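Local coordinates for uncharacterized egV family protein COG1307 (Ruminococcus gnavus, PDB 3JR7) that is of unknown function but belongs to the DegV family and may bind lipid, at residues I25-G30 with V141-I146; V102-E107 with R137-G142; C236-V241 with E269-K274. All coordinates share one frame; numbering follows the deposited sequence.

Along the chain, contact 1 (25-30 with 141-146) closes before contact 3 (236-241 with 269-274) opens, and contact 2 (102-107 with 137-142) ends on the same stretch as contact 1. The centres of contacts 1 and 2 lie about 7 Å apart; they share V141 and G142 of helix 141-155, and their strands 22-27 and 98-103 are parallel neighbours in one mixed sheet. A hydrogen bond, probably from V102 N to I25 O, joins them directly. Contact 3 lies about 22 Å from contact 1 and about 21 Å from contact 2, centre to centre, and joins helices 226-240 and 257-270 beside the second mixed sheet. Contacts 1 and 2 thus belong to one buried region beside the bound PG6, while the third is peripheral packing.

Contact 1. Residues I25-G30 with V141-I146; sequences IVDSCG and VGETLI
The carboxylates of D27 and E143 meet with their planes almost perpendicular, 86° apart, and their side chains cross at about a right angle. E143 reaches out from the first turn of its helix, extended beyond CG, and brings OE1 to 2.5 Å from D27 OD1. A distance this short would be consistent with a proton held by one of the two acids, though the geometry does not settle it; as bare charges they would be expected to repel. D27 CG sits between its own backbone N and carbonyl carbon (chi1 69°), a rotation that holds the carboxylate back over its own turn, where C29 N gives OD1 a weak hydrogen bond. The other oxygen, OD2, is hydrogen-bonded to L104 N and S111 OG, so it has two partners outside the contact.

E143 OE2 lies 3.4 Å from C29 CB, further round the turn, and 3.7 Å from C29 SG. V26 approaches the same side chain with CG1, which is anti to its backbone N (chi1 -175°) and comes to 3.9 Å from E143 OE1, with E143 CB slightly farther at 4.1 Å. G30 closes the type I turn that starts at D27, and its CA packs 3.8 Å from E143 CB. A CB modelled on this glycine would clash with both E143 CB and V26 CG1, evidence that the close approach of turn and helix depends on its bare backbone. Next to it T144 OG1 stands 3.9 Å from G30 C and donates to E31 O, just beyond the turn.

The contact thus sets the end of strand 22-27 against the start of helix 141-155. Strand 98-103 runs alongside, V102 touching E143, while L145 and I146 lean on helix 160-173 and V141 on strand 248-253 of the second sheet.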
loop_
_atom_site.group_PDB
_atom_site.type_symbol
_atom_site.label_atom_id
_atom_site.label_comp_id
_atom_site.label_asym_id
_atom_site.label_seq_id
_atom_site.Cartn_x
_atom_site.Cartn_y
_atom_site.Cartn_z
ATOM N N ILE A 25 8.778 -4.616 9.120
ATOM C CA ILE A 25 8.362 -3.254 9.381
ATOM C C ILE A 25 7.692 -2.718 8.103
ATOM O O ILE A 25 8.244 -2.819 7.029
ATOM C CB ILE A 25 9.572 -2.366 9.688
ATOM C CG1 ILE A 25 10.343 -2.914 10.925
ATOM C CG2 ILE A 25 9.139 -0.903 9.878
ATOM C CD1 ILE A 25 11.703 -2.340 11.055
ATOM N N VAL A 26 6.529 -2.138 8.240
ATOM C CA VAL A 26 5.751 -1.630 7.127
ATOM C C VAL A 26 5.351 -0.211 7.452
ATOM O O VAL A 26 4.908 0.057 8.584
ATOM C CB VAL A 26 4.500 -2.496 6.927
ATOM C CG1 VAL A 26 3.726 -2.049 5.659
ATOM C CG2 VAL A 26 4.899 -3.971 6.837
ATOM N N ASP A 27 5.507 0.736 6.518
ATOM C CA ASP A 27 5.007 2.066 6.808
ATOM C C ASP A 27 3.478 2.019 6.881
ATOM O O ASP A 27 2.853 1.050 6.449
ATOM C CB ASP A 27 5.541 3.167 5.869
ATOM C CG ASP A 27 5.017 3.070 4.433
ATOM O OD1 ASP A 27 3.859 2.640 4.185
ATOM O OD2 ASP A 27 5.762 3.531 3.547
ATOM N N SER A 28 2.880 3.039 7.499
ATOM C CA SER A 28 1.485 2.909 7.966
ATOM C C SER A 28 0.489 2.875 6.790
ATOM O O SER A 28 -0.638 2.494 6.938
ATOM C CB SER A 28 1.148 4.033 8.926
ATOM O OG SER A 28 1.204 5.265 8.278
ATOM N N CYS A 29 0.944 3.235 5.604
ATOM C CA CYS A 29 0.078 3.134 4.424
ATOM C C CYS A 29 -0.356 1.694 4.194
ATOM O O CYS A 29 -1.511 1.428 3.825
ATOM C CB CYS A 29 0.760 3.726 3.186
ATOM S SG CYS A 29 -0.363 3.798 1.786
ATOM N N GLY A 30 0.540 0.761 4.470
ATOM C CA GLY A 30 0.272 -0.633 4.238
ATOM C C GLY A 30 -0.630 -1.201 5.297
ATOM O O GLY A 30 -0.200 -1.289 6.456
ATOM N N VAL A 141 -2.500 -1.970 0.056
ATOM C CA VAL A 141 -2.453 -3.425 0.086
ATOM C C VAL A 141 -1.344 -4.042 -0.784
ATOM O O VAL A 141 -0.983 -5.221 -0.608
ATOM C CB VAL A 141 -3.834 -4.120 -0.216
ATOM C CG1 VAL A 141 -4.775 -4.017 1.009
ATOM C CG2 VAL A 141 -4.458 -3.590 -1.499
ATOM N N GLY A 142 -0.773 -3.257 -1.690
ATOM C CA GLY A 142 0.486 -3.685 -2.355
ATOM C C GLY A 142 1.567 -3.957 -1.288
ATOM O O GLY A 142 2.261 -4.965 -1.331
ATOM N N GLU A 143 1.676 -3.062 -0.303
ATOM C CA GLU A 143 2.653 -3.244 0.801
ATOM C C GLU A 143 2.281 -4.451 1.664
ATOM O O GLU A 143 3.142 -5.250 2.083
ATOM C CB GLU A 143 2.707 -1.988 1.649
ATOM C CG GLU A 143 3.220 -0.751 0.886
ATOM C CD GLU A 143 3.147 0.521 1.710
ATOM O OE1 GLU A 143 3.715 0.552 2.811
ATOM O OE2 GLU A 143 2.506 1.486 1.249
ATOM N N THR A 144 0.982 -4.577 1.937
ATOM C CA THR A 144 0.447 -5.648 2.742
ATOM C C THR A 144 0.853 -6.975 2.130
ATOM O O THR A 144 1.392 -7.869 2.817
ATOM C CB THR A 144 -1.097 -5.591 2.783
ATOM O OG1 THR A 144 -1.532 -4.273 3.156
ATOM C CG2 THR A 144 -1.637 -6.618 3.724
ATOM N N LEU A 145 0.625 -7.091 0.834
ATOM C CA LEU A 145 0.914 -8.351 0.144
ATOM C C LEU A 145 2.417 -8.687 0.144
ATOM O O LEU A 145 2.795 -9.840 0.316
ATOM C CB LEU A 145 0.369 -8.342 -1.284
ATOM C CG LEU A 145 -1.121 -8.610 -1.437
ATOM C CD1 LEU A 145 -1.555 -8.330 -2.882
ATOM C CD2 LEU A 145 -1.487 -10.010 -0.996
ATOM N N ILE A 146 3.249 -7.674 0.002
ATOM C CA ILE A 146 4.714 -7.838 0.104
ATOM C C ILE A 146 5.129 -8.346 1.517
ATOM O O ILE A 146 5.873 -9.310 1.615
ATOM C CB ILE A 146 5.447 -6.521 -0.262
ATOM C CG1 ILE A 146 5.204 -6.173 -1.755
ATOM C CG2 ILE A 146 6.959 -6.621 -0.012
ATOM C CD1 ILE A 146 5.537 -4.729 -2.095
#

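Contact 2. Residues V102-E107 with R137-G142; sequences VTLSAE and RSASVG
S105 lies against the R137-S138 peptide, and its side chain can be followed outward from there. S105 CB rests on that peptide, 3.5 Å from S138 O and 3.7 Å from R137 C. S105 OG, anti to the backbone N (chi1 174°), carries on past R137 CA at 3.9 Å. At the tip, S105 OG accepts a hydrogen bond from E107 N at 3.0 Å, forming an ST turn, and it donates to G215 O in a different part of the chain. An alanine here would keep the CB packing but is likely to leave E107 N and G215 O without their shared partner, so the turn would lose its internal brace.

The backbone supplies the one hydrogen bond across the contact: S105 N to S138 O, 2.9 Å and nearly straight at 168°, the donor tilted 21° from the carbonyl plane. Beside this, one methyl of L104, CD2, meets A139 CB at 3.7 Å, an apolar touch that joins the two loops on the pocket side. R137, S138 and A139 belong to the pocket holding the bound PG6, probably picked up from the crystallisation liquor, and the A139 side chain lies about 4 Å from it at nearest atoms.

Two loops are joined here: the one leaving strand 98-103 and the one leading into helix 141-155. Helix 111-126 packs against T103 and A106, L104 also touches E143 of helix 141-155, and S140 and V141 reach strand 248-253.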
loop_
_atom_site.group_PDB
_atom_site.type_symbol
_atom_site.label_atom_id
_atom_site.label_comp_id
_atom_site.label_asym_id
_atom_site.label_seq_id
_atom_site.Cartn_x
_atom_site.Cartn_y
_atom_site.Cartn_z
ATOM N N VAL A 102 9.105 -2.584 4.402
ATOM C CA VAL A 102 8.262 -2.442 3.208
ATOM C C VAL A 102 7.665 -1.060 3.193
ATOM O O VAL A 102 7.053 -0.662 4.179
ATOM C CB VAL A 102 7.125 -3.452 3.209
ATOM C CG1 VAL A 102 6.258 -3.267 1.883
ATOM C CG2 VAL A 102 7.691 -4.878 3.322
ATOM N N THR A 103 7.901 -0.310 2.124
ATOM C CA THR A 103 7.486 1.073 2.025
ATOM C C THR A 103 6.655 1.344 0.808
ATOM O O THR A 103 6.672 0.592 -0.172
ATOM C CB THR A 103 8.689 2.080 1.984
ATOM O OG1 THR A 103 9.351 2.032 0.715
ATOM C CG2 THR A 103 9.688 1.815 3.128
ATOM N N LEU A 104 5.914 2.439 0.890
ATOM C CA LEU A 104 5.352 3.121 -0.270
ATOM C C LEU A 104 6.360 3.234 -1.415
ATOM O O LEU A 104 7.556 3.387 -1.186
ATOM C CB LEU A 104 4.948 4.549 0.140
ATOM C CG LEU A 104 3.605 4.772 0.822
ATOM C CD1 LEU A 104 3.695 6.043 1.703
ATOM C CD2 LEU A 104 2.496 4.846 -0.205
ATOM N N SER A 105 5.852 3.226 -2.637
ATOM C CA SER A 105 6.630 3.570 -3.806
ATOM C C SER A 105 7.531 4.765 -3.597
ATOM O O SER A 105 7.092 5.882 -3.160
ATOM C CB SER A 105 5.720 3.893 -4.994
ATOM O OG SER A 105 6.517 4.354 -6.093
ATOM N N ALA A 106 8.797 4.571 -3.966
ATOM C CA ALA A 106 9.778 5.660 -3.877
ATOM C C ALA A 106 9.379 6.808 -4.778
ATOM O O ALA A 106 9.810 7.929 -4.568
ATOM C CB ALA A 106 11.194 5.168 -4.209
ATOM N N GLU A 107 8.559 6.581 -5.780
ATOM C CA GLU A 107 8.153 7.689 -6.642
ATOM C C GLU A 107 6.964 8.475 -6.117
ATOM O O GLU A 107 6.579 9.489 -6.730
ATOM C CB GLU A 107 7.761 7.167 -7.999
ATOM C CG GLU A 107 8.807 6.421 -8.669
ATOM C CD GLU A 107 9.855 7.328 -9.191
ATOM O OE1 GLU A 107 9.513 8.369 -9.815
ATOM O OE2 GLU A 107 11.013 6.999 -8.940
ATOM N N ARG A 137 6.997 -0.118 -4.945
ATOM C CA ARG A 137 6.485 0.426 -6.203
ATOM C C ARG A 137 4.944 0.461 -6.239
ATOM O O ARG A 137 4.328 0.313 -7.298
ATOM C CB ARG A 137 7.093 -0.329 -7.385
ATOM C CG ARG A 137 8.674 -0.107 -7.468
ATOM C CD ARG A 137 9.438 -1.281 -8.105
ATOM N NE ARG A 137 10.883 -1.070 -7.976
ATOM C CZ ARG A 137 11.699 -1.523 -6.984
ATOM N NH1 ARG A 137 11.297 -2.325 -5.970
ATOM N NH2 ARG A 137 13.011 -1.188 -7.028
ATOM N N SER A 138 4.343 0.643 -5.065
ATOM C CA SER A 138 2.935 0.497 -4.857
ATOM C C SER A 138 2.528 1.292 -3.608
ATOM O O SER A 138 3.233 2.218 -3.210
ATOM C CB SER A 138 2.559 -1.012 -4.770
ATOM O OG SER A 138 1.120 -1.255 -4.650
ATOM N N ALA A 139 1.389 0.925 -3.009
ATOM C CA ALA A 139 0.824 1.601 -1.854
ATOM C C ALA A 139 -0.173 0.631 -1.254
ATOM O O ALA A 139 -0.556 -0.366 -1.883
ATOM C CB ALA A 139 0.092 2.883 -2.277
ATOM N N SER A 140 -0.610 0.924 -0.041
ATOM C CA SER A 140 -1.788 0.297 0.557
ATOM C C SER A 140 -1.564 -1.208 0.584
ATOM O O SER A 140 -0.501 -1.662 1.027
ATOM C CB SER A 140 -3.059 0.726 -0.214
ATOM O OG SER A 140 -4.255 0.048 0.229
ATOM N N VAL A 141 -2.500 -1.970 0.056
ATOM C CA VAL A 141 -2.453 -3.425 0.086
ATOM C C VAL A 141 -1.344 -4.042 -0.784
ATOM O O VAL A 141 -0.983 -5.221 -0.608
ATOM C CB VAL A 141 -3.834 -4.120 -0.216
ATOM C CG1 VAL A 141 -4.775 -4.017 1.009
ATOM C CG2 VAL A 141 -4.458 -3.590 -1.499
ATOM N N GLY A 142 -0.773 -3.257 -1.690
ATOM C CA GLY A 142 0.486 -3.685 -2.355
ATOM C C GLY A 142 1.567 -3.957 -1.288
ATOM O O GLY A 142 2.261 -4.965 -1.331
#

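Contact 3. Residues C236-V241 with E269-K274; sequences CVAADV and ERFAVK
V237 is the first residue of the 236-241 segment to touch F271, its side chain crossing that of the phenylalanine at about a right angle. V237 CG1, anti to the backbone N (chi1 178°), lies 3.7 Å from F271 CZ and approaches the ring obliquely. V237 also touches Y177 and V298.

A238 follows on the next step of the helix and faces two residues at once. Its CA is 3.7 Å from F271 CE2 and its CB 3.8 Å from F271 CD2, again an oblique approach, while the same CB touches R270 CB at 3.8 Å. R270 thus meets the helix through its aliphatic start; its chain is extended from CG to NE and carries the guanidinium on to D235, with which NE makes a salt bridge. A weak salt bridge to E269 OE1, which lies at the edge of the guanidinium, and a hydrogen bond from NH2 to L266 O give the group two further partners.

V241 closes the walk, just where the chain leaves helical geometry. Its CG1 lies between the backbone N and the carbonyl carbon (chi1 73°) and sits over one face of F271, 3.9 Å from the ring centroid and 11° off the normal: a CH-pi contact. V237, A238 and V241 all approach the F271 ring from the same side, V241 over its face and the other two obliquely, and V273 CG1 meets the ring at its edge.

F271 also touches A244 and L249, so its ring links the end of helix 226-240 to strand 248-253. Helix 257-270 links the parallel strands 248-253 and 275-280, a beta-alpha-beta crossover, and this contact is the packing of its helix end on the preceding helix.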
loop_
_atom_site.group_PDB
_atom_site.type_symbol
_atom_site.label_atom_id
_atom_site.label_comp_id
_atom_site.label_asym_id
_atom_site.label_seq_id
_atom_site.Cartn_x
_atom_site.Cartn_y
_atom_site.Cartn_z
ATOM N N CYS A 236 -8.939 -5.000 -16.646
ATOM C CA CYS A 236 -7.511 -4.625 -16.679
ATOM C C CYS A 236 -6.685 -5.569 -15.827
ATOM O O CYS A 236 -5.609 -6.047 -16.247
ATOM C CB CYS A 236 -7.290 -3.228 -16.183
ATOM S SG CYS A 236 -7.883 -1.948 -17.267
ATOM N N VAL A 237 -7.178 -5.865 -14.635
ATOM C CA VAL A 237 -6.460 -6.753 -13.724
ATOM C C VAL A 237 -6.305 -8.104 -14.394
ATOM O O VAL A 237 -5.203 -8.685 -14.420
ATOM C CB VAL A 237 -7.199 -6.950 -12.400
ATOM C CG1 VAL A 237 -6.432 -7.917 -11.532
ATOM C CG2 VAL A 237 -7.452 -5.593 -11.701
ATOM N N ALA A 238 -7.401 -8.570 -14.985
ATOM C CA ALA A 238 -7.418 -9.878 -15.626
ATOM C C ALA A 238 -6.484 -9.959 -16.841
ATOM O O ALA A 238 -5.859 -11.000 -17.077
ATOM C CB ALA A 238 -8.854 -10.286 -16.003
ATOM N N ALA A 239 -6.376 -8.865 -17.596
ATOM C CA ALA A 239 -5.481 -8.820 -18.772
ATOM C C ALA A 239 -3.986 -8.943 -18.426
ATOM O O ALA A 239 -3.205 -9.391 -19.251
ATOM C CB ALA A 239 -5.720 -7.544 -19.581
ATOM N N ASP A 240 -3.600 -8.491 -17.232
ATOM C CA ASP A 240 -2.208 -8.458 -16.828
ATOM C C ASP A 240 -1.842 -9.673 -15.988
ATOM O O ASP A 240 -0.674 -10.022 -15.915
ATOM C CB ASP A 240 -1.888 -7.208 -15.996
ATOM C CG ASP A 240 -1.965 -5.918 -16.781
ATOM O OD1 ASP A 240 -1.802 -5.944 -18.032
ATOM O OD2 ASP A 240 -2.191 -4.859 -16.126
ATOM N N VAL A 241 -2.783 -10.317 -15.331
ATOM C CA VAL A 241 -2.383 -11.259 -14.278
ATOM C C VAL A 241 -1.808 -12.519 -14.935
ATOM O O VAL A 241 -2.276 -12.918 -15.998
ATOM C CB VAL A 241 -3.498 -11.558 -13.242
ATOM C CG1 VAL A 241 -4.630 -12.459 -13.831
ATOM C CG2 VAL A 241 -2.894 -12.228 -11.964
ATOM N N GLU A 269 -14.936 -14.012 -11.406
ATOM C CA GLU A 269 -15.473 -14.445 -12.665
ATOM C C GLU A 269 -14.393 -14.543 -13.762
ATOM O O GLU A 269 -14.587 -15.262 -14.765
ATOM C CB GLU A 269 -16.557 -13.478 -13.158
ATOM C CG GLU A 269 -17.800 -13.339 -12.331
ATOM C CD GLU A 269 -18.789 -12.341 -12.943
ATOM O OE1 GLU A 269 -18.423 -11.171 -13.293
ATOM O OE2 GLU A 269 -19.952 -12.744 -13.080
ATOM N N ARG A 270 -13.322 -13.774 -13.616
ATOM C CA ARG A 270 -12.298 -13.630 -14.625
ATOM C C ARG A 270 -11.047 -14.501 -14.430
ATOM O O ARG A 270 -10.418 -14.819 -15.383
ATOM C CB ARG A 270 -11.917 -12.159 -14.808
ATOM C CG ARG A 270 -13.066 -11.298 -15.236
ATOM C CD ARG A 270 -12.886 -9.860 -14.985
ATOM N NE ARG A 270 -13.811 -9.138 -15.813
ATOM C CZ ARG A 270 -15.119 -9.202 -15.685
ATOM N NH1 ARG A 270 -15.867 -8.550 -16.511
ATOM N NH2 ARG A 270 -15.663 -9.921 -14.734
ATOM N N PHE A 271 -10.708 -14.857 -13.203
ATOM C CA PHE A 271 -9.546 -15.728 -12.930
ATOM C C PHE A 271 -9.586 -16.275 -11.514
ATOM O O PHE A 271 -10.201 -15.700 -10.613
ATOM C CB PHE A 271 -8.202 -15.009 -13.159
ATOM C CG PHE A 271 -8.049 -13.699 -12.395
ATOM C CD1 PHE A 271 -7.490 -13.680 -11.111
ATOM C CD2 PHE A 271 -8.444 -12.513 -12.968
ATOM C CE1 PHE A 271 -7.317 -12.483 -10.406
ATOM C CE2 PHE A 271 -8.285 -11.299 -12.295
ATOM C CZ PHE A 271 -7.748 -11.283 -10.998
ATOM N N ALA A 272 -8.876 -17.378 -11.311
ATOM C CA ALA A 272 -8.853 -18.051 -10.017
ATOM C C ALA A 272 -7.569 -17.656 -9.279
ATOM O O ALA A 272 -6.479 -17.747 -9.825
ATOM C CB ALA A 272 -8.911 -19.615 -10.240
ATOM N N VAL A 273 -7.680 -17.268 -8.026
ATOM C CA VAL A 273 -6.508 -16.918 -7.222
ATOM C C VAL A 273 -6.372 -17.894 -6.100
ATOM O O VAL A 273 -7.281 -18.637 -5.859
ATOM C CB VAL A 273 -6.656 -15.530 -6.593
ATOM C CG1 VAL A 273 -6.501 -14.468 -7.645
ATOM C CG2 VAL A 273 -7.975 -15.442 -5.831
ATOM N N LYS A 274 -5.253 -17.863 -5.383
ATOM C CA LYS A 274 -5.049 -18.777 -4.291
ATOM C C LYS A 274 -6.045 -18.447 -3.222
ATOM O O LYS A 274 -6.659 -19.338 -2.641
ATOM C CB LYS A 274 -3.631 -18.625 -3.751
ATOM C CG LYS A 274 -3.304 -19.625 -2.611
ATOM C CD LYS A 274 -2.117 -19.127 -1.747
ATOM C CE LYS A 274 -0.801 -19.245 -2.472
ATOM N NZ LYS A 274 0.185 -18.196 -1.991
#